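Local coordinates for major capsid protein P2 (Pseudoalteromonas phage pm2, PDB 2VVF) that forms the icosahedral protein shell of a lipid-containing marine phage as its major capsid protein, a homotrimer of double jelly-roll subunits, at residues Ile21-Pro24 with Thr28-Val31; Ser57-Lys60 with Asp64-Leu67; Asn69-Arg74 with Thr220-Leu225; Phe85-Met90 with Trp143-Arg148. One frame throughout, in Å; residues are numbered along the deposited sequence.

Contacts 1 and 2 both belong to the N-terminal jelly roll, centres about 17 Å apart, whereas contacts 3 and 4 tie that jelly roll to the C-terminal one. Contact 4 is the hub. Its loop gives two probable hydrogen bonds to contact 1, F85 N to E30 O at 3.1 Å and V86 N to E30 O at 3.2 Å. Its strand meets contact 2 through T58 N and R147 O, 2.9 Å apart, and E89 OE2 forms a salt bridge with R74 NE of contact 3 at 2.9 Å. Contacts 2 and 3 share helix 63-71. The calcium ion, bound in part by W143 O of contact 4, lies about 10 Å from the Y29 side chain in contact 1.

Contact 1: residues Ile21-Pro24 with Thr28-Val31; sequences IKLP and TYEV
Where the chain of the N-terminal jelly roll passes from its four-stranded sheet to the facing one, L23, at the end of strand 18-23, and P24 just after it receive the phenol of Y29, which projects from the start of strand 28-37. The polar link is one hydrogen bond: Y29 OH donates to P24 O at 2.8 Å. It comes in within the carbonyl plane and onto a lone pair, with a C=O...donor angle of 125°, and P24 O in turn lies at the edge of the ring and level with it. Y29 OH is also 3.2 Å from P24 N, but that nitrogen carries no hydrogen, so the approach is packing; P24 CD, 3.4 Å from Y29 OH, belongs to the same close fit. L23 covers one face of the phenol. Its CB lies 3.7 Å from Y29 CZ, and its CD2 reaches back over the ring to 4.1 Å from Y29 CE1. Y29 holds CG anti to its own carbonyl carbon (chi1 -68°), which carries the ring across toward the other strand. T108, A133 and K135 pack on the same tyrosine. One residue further on, E30 and V31 together face Q134, a classic beta bulge where the strand turns a corner. Linking two facing antiparallel sheets in this way is part of the beta-sandwich build of a viral jelly roll.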
loop_
_atom_site.group_PDB
_atom_site.type_symbol
_atom_site.label_atom_id
_atom_site.label_comp_id
_atom_site.label_asym_id
_atom_site.label_seq_id
_atom_site.Cartn_x
_atom_site.Cartn_y
_atom_site.Cartn_z
ATOM N N ILE A 21 15.329 -24.794 -15.970
ATOM C CA ILE A 21 14.019 -24.334 -16.408
ATOM C C ILE A 21 14.217 -23.499 -17.665
ATOM O O ILE A 21 14.475 -22.299 -17.593
ATOM C CB ILE A 21 13.290 -23.528 -15.312
ATOM C CG1 ILE A 21 12.967 -24.425 -14.116
ATOM C CG2 ILE A 21 12.015 -22.902 -15.872
ATOM C CD1 ILE A 21 12.258 -23.705 -12.994
ATOM N N LYS A 22 14.143 -24.154 -18.817
ATOM C CA LYS A 22 14.334 -23.472 -20.088
ATOM C C LYS A 22 13.079 -22.709 -20.487
ATOM O O LYS A 22 12.024 -23.301 -20.716
ATOM C CB LYS A 22 14.740 -24.465 -21.176
ATOM C CG LYS A 22 15.886 -25.376 -20.768
ATOM C CD LYS A 22 16.500 -26.076 -21.965
ATOM C CE LYS A 22 17.821 -26.730 -21.596
ATOM N NZ LYS A 22 18.580 -27.170 -22.799
ATOM N N LEU A 23 13.200 -21.389 -20.547
ATOM C CA LEU A 23 12.074 -20.532 -20.888
ATOM C C LEU A 23 12.012 -20.217 -22.377
ATOM O O LEU A 23 13.016 -19.843 -22.989
ATOM C CB LEU A 23 12.122 -19.241 -20.068
ATOM C CG LEU A 23 12.283 -19.433 -18.558
ATOM C CD1 LEU A 23 12.725 -18.140 -17.895
ATOM C CD2 LEU A 23 10.987 -19.942 -17.943
ATOM N N PRO A 24 10.824 -20.371 -22.950
ATOM C CA PRO A 24 10.603 -20.094 -24.362
ATOM C C PRO A 24 10.765 -18.606 -24.651
ATOM O O PRO A 24 10.216 -17.761 -23.943
ATOM C CB PRO A 24 9.152 -20.522 -24.566
ATOM C CG PRO A 24 8.973 -21.652 -23.610
ATOM C CD PRO A 24 9.888 -21.386 -22.435
ATOM N N THR A 28 7.464 -11.669 -22.432
ATOM C CA THR A 28 8.041 -11.102 -21.219
ATOM C C THR A 28 7.586 -11.882 -19.990
ATOM O O THR A 28 6.400 -12.160 -19.824
ATOM C CB THR A 28 7.674 -9.614 -21.078
ATOM O OG1 THR A 28 8.318 -8.859 -22.113
ATOM C CG2 THR A 28 8.099 -9.083 -19.719
ATOM N N TYR A 29 8.536 -12.227 -19.126
ATOM C CA TYR A 29 8.229 -12.954 -17.899
ATOM C C TYR A 29 8.240 -11.997 -16.714
ATOM O O TYR A 29 9.297 -11.519 -16.300
ATOM C CB TYR A 29 9.246 -14.075 -17.667
ATOM C CG TYR A 29 9.167 -15.196 -18.676
ATOM C CD1 TYR A 29 8.322 -16.280 -18.477
ATOM C CD2 TYR A 29 9.935 -15.168 -19.834
ATOM C CE1 TYR A 29 8.243 -17.305 -19.402
ATOM C CE2 TYR A 29 9.867 -16.190 -20.762
ATOM C CZ TYR A 29 9.019 -17.255 -20.542
ATOM O OH TYR A 29 8.944 -18.273 -21.464
ATOM N N GLU A 30 7.061 -11.717 -16.174
ATOM C CA GLU A 30 6.943 -10.822 -15.031
ATOM C C GLU A 30 7.211 -11.576 -13.733
ATOM O O GLU A 30 7.918 -11.084 -12.850
ATOM C CB GLU A 30 5.551 -10.194 -14.995
ATOM C CG GLU A 30 5.107 -9.604 -16.320
ATOM C CD GLU A 30 3.902 -8.698 -16.179
ATOM O OE1 GLU A 30 3.171 -8.832 -15.176
ATOM O OE2 GLU A 30 3.684 -7.853 -17.072
ATOM N N VAL A 31 6.641 -12.772 -13.628
ATOM C CA VAL A 31 6.815 -13.611 -12.448
ATOM C C VAL A 31 6.826 -15.086 -12.828
ATOM O O VAL A 31 6.112 -15.510 -13.739
ATOM C CB VAL A 31 5.734 -13.340 -11.382
ATOM C CG1 VAL A 31 6.054 -14.091 -10.100
ATOM C CG2 VAL A 31 5.599 -11.849 -11.114
#

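Contact 2: residues Ser57-Lys60 with Asp64-Leu67; sequences STYK and DLIL
The join between strand 54-59 and helix 63-71 is filled by Y59, whose ring packs against D64 and L65 in the first turn of the helix. The two helical residues use different parts of the ring. D64 offers its CB to the ring edge, in the ring plane and 3.8 Å from Y59 CD1; the two side chains run alongside each other in opposite senses, with the carboxylate turned 47° from the ring. L65 lies over one face, its CB 3.9 Å from Y59 CE1, while its CD1 follows the ring outward to 3.5 Å from Y59 OH. That reach comes from a CG set opposite the backbone N (chi1 177°), which sends the leucine branch along the phenol toward its hydroxyl. No hydrogen bond crosses between the two segments. Instead Y59 OH is hydrogen-bonded to E68 OE1 one turn further along, so the same helix both packs on the ring and holds its polar end. The second jelly roll places helix 200-209 likewise, directly after the edge strand 192-199 of its own four-stranded sheet. D64 turns its charge away from the tyrosine: OD2 forms a salt bridge with K178 of the C-terminal jelly roll and has a long, weak ion pair with R147. K60 touches only lightly, its CB 4.1 Å from D64 OD1, and its chain bends off so that K60 NZ ends 6.4 Å from D64 OD1. L65 also packs on V81 and F83 of strand 80-84.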
loop_
_atom_site.group_PDB
_atom_site.type_symbol
_atom_site.label_atom_id
_atom_site.label_comp_id
_atom_site.label_asym_id
_atom_site.label_seq_id
_atom_site.Cartn_x
_atom_site.Cartn_y
_atom_site.Cartn_z
ATOM N N SER A 57 21.486 -13.386 -12.438
ATOM C CA SER A 57 21.346 -13.420 -10.988
ATOM C C SER A 57 21.757 -14.789 -10.461
ATOM O O SER A 57 21.636 -15.797 -11.162
ATOM C CB SER A 57 19.900 -13.121 -10.582
ATOM O OG SER A 57 19.587 -11.754 -10.775
ATOM N N THR A 58 22.239 -14.824 -9.224
ATOM C CA THR A 58 22.667 -16.076 -8.617
ATOM C C THR A 58 22.191 -16.218 -7.173
ATOM O O THR A 58 22.213 -15.259 -6.399
ATOM C CB THR A 58 24.194 -16.264 -8.728
ATOM O OG1 THR A 58 24.615 -17.306 -7.841
ATOM C CG2 THR A 58 24.920 -14.981 -8.363
ATOM N N TYR A 59 21.771 -17.427 -6.815
ATOM C CA TYR A 59 21.327 -17.725 -5.459
ATOM C C TYR A 59 22.042 -18.983 -4.979
ATOM O O TYR A 59 21.973 -20.022 -5.632
ATOM C CB TYR A 59 19.816 -17.974 -5.429
ATOM C CG TYR A 59 18.971 -16.772 -5.791
ATOM C CD1 TYR A 59 18.431 -15.957 -4.805
ATOM C CD2 TYR A 59 18.681 -16.477 -7.118
ATOM C CE1 TYR A 59 17.644 -14.868 -5.131
ATOM C CE2 TYR A 59 17.897 -15.390 -7.453
ATOM C CZ TYR A 59 17.381 -14.590 -6.456
ATOM O OH TYR A 59 16.601 -13.508 -6.789
ATOM N N LYS A 60 22.726 -18.890 -3.843
ATOM C CA LYS A 60 23.424 -20.046 -3.280
ATOM C C LYS A 60 22.441 -21.203 -3.137
ATOM O O LYS A 60 22.753 -22.342 -3.473
ATOM C CB LYS A 60 24.027 -19.700 -1.919
ATOM C CG LYS A 60 25.339 -20.403 -1.623
ATOM C CD LYS A 60 25.988 -19.840 -0.370
ATOM C CE LYS A 60 26.655 -20.934 0.444
ATOM N NZ LYS A 60 26.319 -20.830 1.889
ATOM N N ASP A 64 17.397 -18.433 -0.421
ATOM C CA ASP A 64 17.787 -17.035 -0.532
ATOM C C ASP A 64 16.749 -16.254 -1.333
ATOM O O ASP A 64 16.607 -15.040 -1.169
ATOM C CB ASP A 64 19.170 -16.911 -1.173
ATOM C CG ASP A 64 20.293 -17.067 -0.165
ATOM O OD1 ASP A 64 20.783 -18.205 0.008
ATOM O OD2 ASP A 64 20.671 -16.055 0.467
ATOM N N LEU A 65 16.016 -16.959 -2.191
ATOM C CA LEU A 65 14.968 -16.334 -2.987
ATOM C C LEU A 65 13.743 -16.134 -2.100
ATOM O O LEU A 65 12.994 -15.168 -2.258
ATOM C CB LEU A 65 14.611 -17.205 -4.193
ATOM C CG LEU A 65 13.465 -16.701 -5.078
ATOM C CD1 LEU A 65 13.825 -15.383 -5.747
ATOM C CD2 LEU A 65 13.072 -17.742 -6.113
ATOM N N ILE A 66 13.565 -17.047 -1.150
ATOM C CA ILE A 66 12.460 -16.972 -0.202
ATOM C C ILE A 66 12.685 -15.789 0.735
ATOM O O ILE A 66 11.749 -15.072 1.086
ATOM C CB ILE A 66 12.323 -18.281 0.598
ATOM C CG1 ILE A 66 11.754 -19.395 -0.285
ATOM C CG2 ILE A 66 11.452 -18.064 1.825
ATOM C CD1 ILE A 66 11.755 -20.755 0.378
ATOM N N LEU A 67 13.940 -15.592 1.131
ATOM C CA LEU A 67 14.313 -14.500 2.019
ATOM C C LEU A 67 14.245 -13.163 1.286
ATOM O O LEU A 67 13.891 -12.137 1.868
ATOM C CB LEU A 67 15.715 -14.732 2.584
ATOM C CG LEU A 67 15.855 -15.974 3.467
ATOM C CD1 LEU A 67 17.282 -16.146 3.947
ATOM C CD2 LEU A 67 14.895 -15.902 4.642
#

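Contact 3: residues Asn69-Arg74 with Thr220-Leu225; sequences NTRHKR and TIDFML
With chi1 at -151° both R71 and D222 set CG roughly opposite the backbone N, and a bend at chi3 of R71 (70°) brings its guanidinium round to the carboxylate. The grip is end-on, with both terminal nitrogens on one oxygen: R71 NH2 lies 2.7 Å and R71 NH1 3.0 Å from D222 OD2. That oxygen sits close to the guanidinium plane, but the carboxylate is turned 67° against it; both nitrogens reach OD2 from the same face of the acid, NH2 from well above the carboxylate plane. The other oxygen, D222 OD1, accepts from M224 N at 3.0 Å in an Asx turn, which would help fix the carboxylate's rotation. T220 lays CG2 over one face of the guanidinium, 3.7 Å from R71 NH1, while its OG1 is hydrogen-bonded to H176 ND1. Behind the arginine the helix ends in a Schellman motif at K73. R74 NH1 then reaches back to N69 OD1 at 2.9 Å, and H72 CD2 covers the centre of the R74 guanidinium. This buried salt bridge, from the end of helix 63-71 to strand 218-222, joins the N- and C-terminal halves of a double jelly-roll capsid protein.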
loop_
_atom_site.group_PDB
_atom_site.type_symbol
_atom_site.label_atom_id
_atom_site.label_comp_id
_atom_site.label_asym_id
_atom_site.label_seq_id
_atom_site.Cartn_x
_atom_site.Cartn_y
_atom_site.Cartn_z
ATOM N N ASN A 69 12.141 -12.384 -1.026
ATOM C CA ASN A 69 10.727 -12.029 -1.093
ATOM C C ASN A 69 10.195 -11.636 0.283
ATOM O O ASN A 69 9.381 -10.719 0.406
ATOM C CB ASN A 69 9.908 -13.190 -1.666
ATOM C CG ASN A 69 10.242 -13.478 -3.119
ATOM O OD1 ASN A 69 10.646 -12.584 -3.865
ATOM N ND2 ASN A 69 10.071 -14.730 -3.528
ATOM N N THR A 70 10.659 -12.339 1.313
ATOM C CA THR A 70 10.243 -12.066 2.686
ATOM C C THR A 70 10.628 -10.649 3.104
ATOM O O THR A 70 9.865 -9.961 3.785
ATOM C CB THR A 70 10.825 -13.103 3.665
ATOM O OG1 THR A 70 10.465 -14.424 3.243
ATOM C CG2 THR A 70 10.299 -12.866 5.071
ATOM N N ARG A 71 11.821 -10.223 2.696
ATOM C CA ARG A 71 12.326 -8.894 3.029
ATOM C C ARG A 71 11.403 -7.769 2.564
ATOM O O ARG A 71 11.235 -6.768 3.260
ATOM C CB ARG A 71 13.725 -8.690 2.444
ATOM C CG ARG A 71 14.590 -7.742 3.248
ATOM C CD ARG A 71 15.892 -7.454 2.530
ATOM N NE ARG A 71 15.687 -6.643 1.335
ATOM C CZ ARG A 71 15.381 -5.349 1.353
ATOM N NH1 ARG A 71 15.239 -4.711 2.508
ATOM N NH2 ARG A 71 15.216 -4.692 0.214
ATOM N N HIS A 72 10.826 -7.932 1.377
ATOM C CA HIS A 72 9.924 -6.931 0.816
ATOM C C HIS A 72 8.498 -7.165 1.289
ATOM O O HIS A 72 7.572 -6.459 0.881
ATOM C CB HIS A 72 9.972 -6.967 -0.710
ATOM C CG HIS A 72 11.280 -6.522 -1.282
ATOM N ND1 HIS A 72 11.699 -5.209 -1.247
ATOM C CD2 HIS A 72 12.262 -7.214 -1.907
ATOM C CE1 HIS A 72 12.881 -5.112 -1.830
ATOM N NE2 HIS A 72 13.245 -6.313 -2.238
ATOM N N LYS A 73 8.329 -8.169 2.144
ATOM C CA LYS A 73 7.020 -8.522 2.679
ATOM C C LYS A 73 6.080 -8.996 1.581
ATOM O O LYS A 73 4.887 -8.693 1.601
ATOM C CB LYS A 73 6.408 -7.349 3.440
ATOM C CG LYS A 73 7.124 -7.019 4.737
ATOM C CD LYS A 73 6.138 -6.734 5.853
ATOM C CE LYS A 73 6.856 -6.463 7.160
ATOM N NZ LYS A 73 6.205 -5.368 7.924
ATOM N N ARG A 74 6.621 -9.740 0.624
ATOM C CA ARG A 74 5.815 -10.285 -0.460
ATOM C C ARG A 74 5.138 -11.557 0.042
ATOM O O ARG A 74 5.598 -12.172 1.004
ATOM C CB ARG A 74 6.690 -10.600 -1.677
ATOM C CG ARG A 74 7.292 -9.381 -2.351
ATOM C CD ARG A 74 8.473 -9.778 -3.217
ATOM N NE ARG A 74 9.010 -8.647 -3.968
ATOM C CZ ARG A 74 10.173 -8.664 -4.608
ATOM N NH1 ARG A 74 10.924 -9.757 -4.592
ATOM N NH2 ARG A 74 10.587 -7.590 -5.264
ATOM N N THR A 220 21.165 -5.325 6.176
ATOM C CA THR A 220 20.747 -4.828 4.874
ATOM C C THR A 220 20.895 -3.321 4.714
ATOM O O THR A 220 20.424 -2.543 5.548
ATOM C CB THR A 220 19.311 -5.279 4.538
ATOM O OG1 THR A 220 19.282 -6.701 4.357
ATOM C CG2 THR A 220 18.817 -4.595 3.271
ATOM N N ILE A 221 21.537 -2.921 3.622
ATOM C CA ILE A 221 21.703 -1.513 3.290
ATOM C C ILE A 221 20.831 -1.234 2.073
ATOM O O ILE A 221 21.279 -1.358 0.933
ATOM C CB ILE A 221 23.172 -1.156 3.024
ATOM C CG1 ILE A 221 23.976 -1.199 4.325
ATOM C CG2 ILE A 221 23.276 0.218 2.373
ATOM C CD1 ILE A 221 25.464 -1.015 4.128
ATOM N N ASP A 222 19.567 -0.912 2.331
ATOM C CA ASP A 222 18.592 -0.648 1.280
ATOM C C ASP A 222 18.723 0.771 0.736
ATOM O O ASP A 222 18.522 1.743 1.464
ATOM C CB ASP A 222 17.180 -0.869 1.825
ATOM C CG ASP A 222 16.205 -1.307 0.757
ATOM O OD1 ASP A 222 16.344 -0.858 -0.401
ATOM O OD2 ASP A 222 15.286 -2.089 1.082
ATOM N N PHE A 223 19.053 0.883 -0.548
ATOM C CA PHE A 223 19.207 2.186 -1.190
ATOM C C PHE A 223 17.931 2.599 -1.917
ATOM O O PHE A 223 17.891 3.640 -2.572
ATOM C CB PHE A 223 20.378 2.166 -2.176
ATOM C CG PHE A 223 21.717 1.947 -1.531
ATOM C CD1 PHE A 223 22.254 2.895 -0.675
ATOM C CD2 PHE A 223 22.450 0.803 -1.799
ATOM C CE1 PHE A 223 23.492 2.695 -0.084
ATOM C CE2 PHE A 223 23.688 0.599 -1.215
ATOM C CZ PHE A 223 24.208 1.546 -0.355
ATOM N N MET A 224 16.894 1.774 -1.808
ATOM C CA MET A 224 15.619 2.052 -2.462
ATOM C C MET A 224 14.455 1.894 -1.493
ATOM O O MET A 224 13.403 1.364 -1.852
ATOM C CB MET A 224 15.419 1.119 -3.662
ATOM C CG MET A 224 16.350 1.395 -4.829
ATOM S SD MET A 224 15.752 0.677 -6.369
ATOM C CE MET A 224 15.277 -0.963 -5.815
ATOM N N LEU A 225 14.649 2.358 -0.262
ATOM C CA LEU A 225 13.627 2.254 0.775
ATOM C C LEU A 225 12.286 2.879 0.382
ATOM O O LEU A 225 11.224 2.365 0.740
ATOM C CB LEU A 225 14.139 2.844 2.092
ATOM C CG LEU A 225 15.147 1.983 2.859
ATOM C CD1 LEU A 225 15.880 2.804 3.910
ATOM C CD2 LEU A 225 14.462 0.781 3.494
#

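Contact 4: residues Phe85-Met90 with Trp143-Arg148; sequences FVRPEM and WLTMRR. With CA (calcium ion), chain G.
T145 OG1 is held from two directions, by the guanidinium of R87 and by a water lying between the segments. R87 NH1 donates to it at 3.2 Å with an N-H...acceptor angle of 156°, and the oxygen lies almost exactly in the guanidinium plane, at its edge. The two side chains meet at about a right angle: R87 CD comes within 3.7 Å of T145 OG1, and T145 CG2 packs 3.6 Å from R87 NH1. A chi3 bend (67°) turns the guanidinium into this position. Water 2 sits 2.9 Å from T145 OG1; its approach to F85 O is too short to be trusted. Water 1 accepts from T145 N at 3.2 Å and lies 3.1 Å from F85 O, a sounder bridge. The loop after strand 80-84 of the N-terminal jelly roll is in this way joined, directly through R87 and by way of water, to strand 143-154, which opens the C-terminal jelly roll. Two residues before T145 the same strand lends one ligand to a calcium site: W143 O lies 2.8 Å from the calcium ion, and the backbone oxygens of A105 and P141 also bind it. On the loop side, R87 to M90 form a type I beta turn, closed by M90 N donating to R87 O at 3.2 Å. R87 NH1 also has a long, weak ion pair with E259, and H72 packs against the arginine.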
loop_
_atom_site.group_PDB
_atom_site.type_symbol
_atom_site.label_atom_id
_atom_site.label_comp_id
_atom_site.label_asym_id
_atom_site.label_seq_id
_atom_site.Cartn_x
_atom_site.Cartn_y
_atom_site.Cartn_z
ATOM N N PHE A 85 10.451 -10.754 -11.136
ATOM C CA PHE A 85 11.263 -9.930 -12.020
ATOM C C PHE A 85 10.719 -8.513 -11.952
ATOM O O PHE A 85 11.467 -7.551 -11.774
ATOM C CB PHE A 85 11.244 -10.483 -13.442
ATOM C CG PHE A 85 11.842 -11.854 -13.551
ATOM C CD1 PHE A 85 13.204 -12.038 -13.391
ATOM C CD2 PHE A 85 11.037 -12.965 -13.727
ATOM C CE1 PHE A 85 13.759 -13.302 -13.451
ATOM C CE2 PHE A 85 11.585 -14.231 -13.788
ATOM C CZ PHE A 85 12.947 -14.400 -13.649
ATOM N N VAL A 86 9.399 -8.402 -12.014
ATOM C CA VAL A 86 8.737 -7.117 -11.862
ATOM C C VAL A 86 8.791 -6.800 -10.369
ATOM O O VAL A 86 8.417 -7.632 -9.539
ATOM C CB VAL A 86 7.279 -7.184 -12.357
ATOM C CG1 VAL A 86 6.463 -6.032 -11.788
ATOM C CG2 VAL A 86 7.230 -7.191 -13.878
ATOM N N ARG A 87 9.294 -5.618 -10.025
ATOM C CA ARG A 87 9.405 -5.221 -8.624
ATOM C C ARG A 87 8.175 -4.441 -8.166
ATOM O O ARG A 87 8.003 -3.271 -8.501
ATOM C CB ARG A 87 10.693 -4.428 -8.393
ATOM C CG ARG A 87 11.948 -5.187 -8.818
ATOM C CD ARG A 87 13.213 -4.433 -8.454
ATOM N NE ARG A 87 13.406 -4.357 -7.008
ATOM C CZ ARG A 87 14.444 -4.880 -6.362
ATOM N NH1 ARG A 87 15.391 -5.521 -7.031
ATOM N NH2 ARG A 87 14.534 -4.759 -5.045
ATOM N N PRO A 88 7.315 -5.117 -7.411
ATOM C CA PRO A 88 6.058 -4.542 -6.930
ATOM C C PRO A 88 6.199 -3.338 -5.997
ATOM O O PRO A 88 5.253 -2.569 -5.825
ATOM C CB PRO A 88 5.404 -5.707 -6.175
ATOM C CG PRO A 88 6.125 -6.944 -6.639
ATOM C CD PRO A 88 7.516 -6.495 -6.932
ATOM N N GLU A 89 7.369 -3.189 -5.385
ATOM C CA GLU A 89 7.604 -2.100 -4.442
ATOM C C GLU A 89 8.034 -0.799 -5.115
ATOM O O GLU A 89 8.134 0.245 -4.465
ATOM C CB GLU A 89 8.644 -2.518 -3.398
ATOM C CG GLU A 89 8.280 -3.776 -2.627
ATOM C CD GLU A 89 8.505 -5.044 -3.430
ATOM O OE1 GLU A 89 9.285 -5.003 -4.405
ATOM O OE2 GLU A 89 7.902 -6.080 -3.082
ATOM N N MET A 90 8.292 -0.865 -6.417
ATOM C CA MET A 90 8.729 0.306 -7.169
ATOM C C MET A 90 7.700 1.430 -7.184
ATOM O O MET A 90 6.498 1.187 -7.294
ATOM C CB MET A 90 9.103 -0.081 -8.602
ATOM C CG MET A 90 10.252 -1.073 -8.702
ATOM S SD MET A 90 11.621 -0.679 -7.597
ATOM C CE MET A 90 12.260 0.806 -8.352
ATOM N N TRP A 143 16.132 -3.277 -18.640
ATOM C CA TRP A 143 16.429 -3.118 -17.217
ATOM C C TRP A 143 16.112 -4.378 -16.419
ATOM O O TRP A 143 14.963 -4.812 -16.359
ATOM C CB TRP A 143 15.670 -1.921 -16.637
ATOM C CG TRP A 143 16.499 -0.678 -16.562
ATOM C CD1 TRP A 143 16.597 0.301 -17.509
ATOM C CD2 TRP A 143 17.388 -0.303 -15.503
ATOM N NE1 TRP A 143 17.486 1.268 -17.099
ATOM C CE2 TRP A 143 17.986 0.919 -15.872
ATOM C CE3 TRP A 143 17.726 -0.876 -14.274
ATOM C CZ2 TRP A 143 18.902 1.577 -15.056
ATOM C CZ3 TRP A 143 18.640 -0.223 -13.468
ATOM C CH2 TRP A 143 19.216 0.992 -13.861
ATOM N N LEU A 144 17.137 -4.951 -15.798
ATOM C CA LEU A 144 16.977 -6.168 -15.012
ATOM C C LEU A 144 17.723 -6.070 -13.686
ATOM O O LEU A 144 18.678 -5.306 -13.556
ATOM C CB LEU A 144 17.518 -7.367 -15.799
ATOM C CG LEU A 144 16.537 -8.275 -16.546
ATOM C CD1 LEU A 144 15.263 -7.539 -16.905
ATOM C CD2 LEU A 144 17.194 -8.855 -17.789
ATOM N N THR A 145 17.295 -6.870 -12.713
ATOM C CA THR A 145 17.958 -6.936 -11.414
ATOM C C THR A 145 19.007 -8.038 -11.509
ATOM O O THR A 145 18.709 -9.149 -11.948
ATOM C CB THR A 145 16.958 -7.240 -10.281
ATOM O OG1 THR A 145 16.044 -6.147 -10.134
ATOM C CG2 THR A 145 17.692 -7.462 -8.968
ATOM N N MET A 146 20.241 -7.725 -11.125
ATOM C CA MET A 146 21.321 -8.702 -11.197
ATOM C C MET A 146 21.911 -8.997 -9.825
ATOM O O MET A 146 22.794 -8.285 -9.351
ATOM C CB MET A 146 22.408 -8.230 -12.166
ATOM C CG MET A 146 21.947 -8.180 -13.612
ATOM S SD MET A 146 22.696 -6.838 -14.538
ATOM C CE MET A 146 21.536 -6.680 -15.912
ATOM N N ARG A 147 21.405 -10.048 -9.192
ATOM C CA ARG A 147 21.858 -10.450 -7.866
ATOM C C ARG A 147 23.213 -11.149 -7.948
ATOM O O ARG A 147 23.345 -12.193 -8.588
ATOM C CB ARG A 147 20.821 -11.369 -7.220
ATOM C CG ARG A 147 21.037 -11.640 -5.744
ATOM C CD ARG A 147 20.268 -12.883 -5.314
ATOM N NE ARG A 147 20.084 -12.951 -3.867
ATOM C CZ ARG A 147 20.857 -13.657 -3.051
ATOM N NH1 ARG A 147 21.874 -14.355 -3.538
ATOM N NH2 ARG A 147 20.618 -13.663 -1.746
ATOM N N ARG A 148 24.218 -10.560 -7.305
ATOM C CA ARG A 148 25.570 -11.113 -7.320
ATOM C C ARG A 148 26.033 -11.564 -5.938
ATOM O O ARG A 148 25.679 -10.966 -4.922
ATOM C CB ARG A 148 26.562 -10.115 -7.920
ATOM C CG ARG A 148 26.426 -9.937 -9.422
ATOM C CD ARG A 148 26.064 -11.250 -10.106
ATOM N NE ARG A 148 25.409 -11.029 -11.393
ATOM C CZ ARG A 148 26.044 -10.662 -12.501
ATOM N NH1 ARG A 148 27.356 -10.484 -12.486
ATOM N NH2 ARG A 148 25.365 -10.475 -13.623
HETATM CA CA CA G . 13.183 -5.393 -18.379
HETATM O O HOH W 1 14.310 -7.847 -13.018
HETATM O O HOH W 2 13.571 -7.636 -10.380
#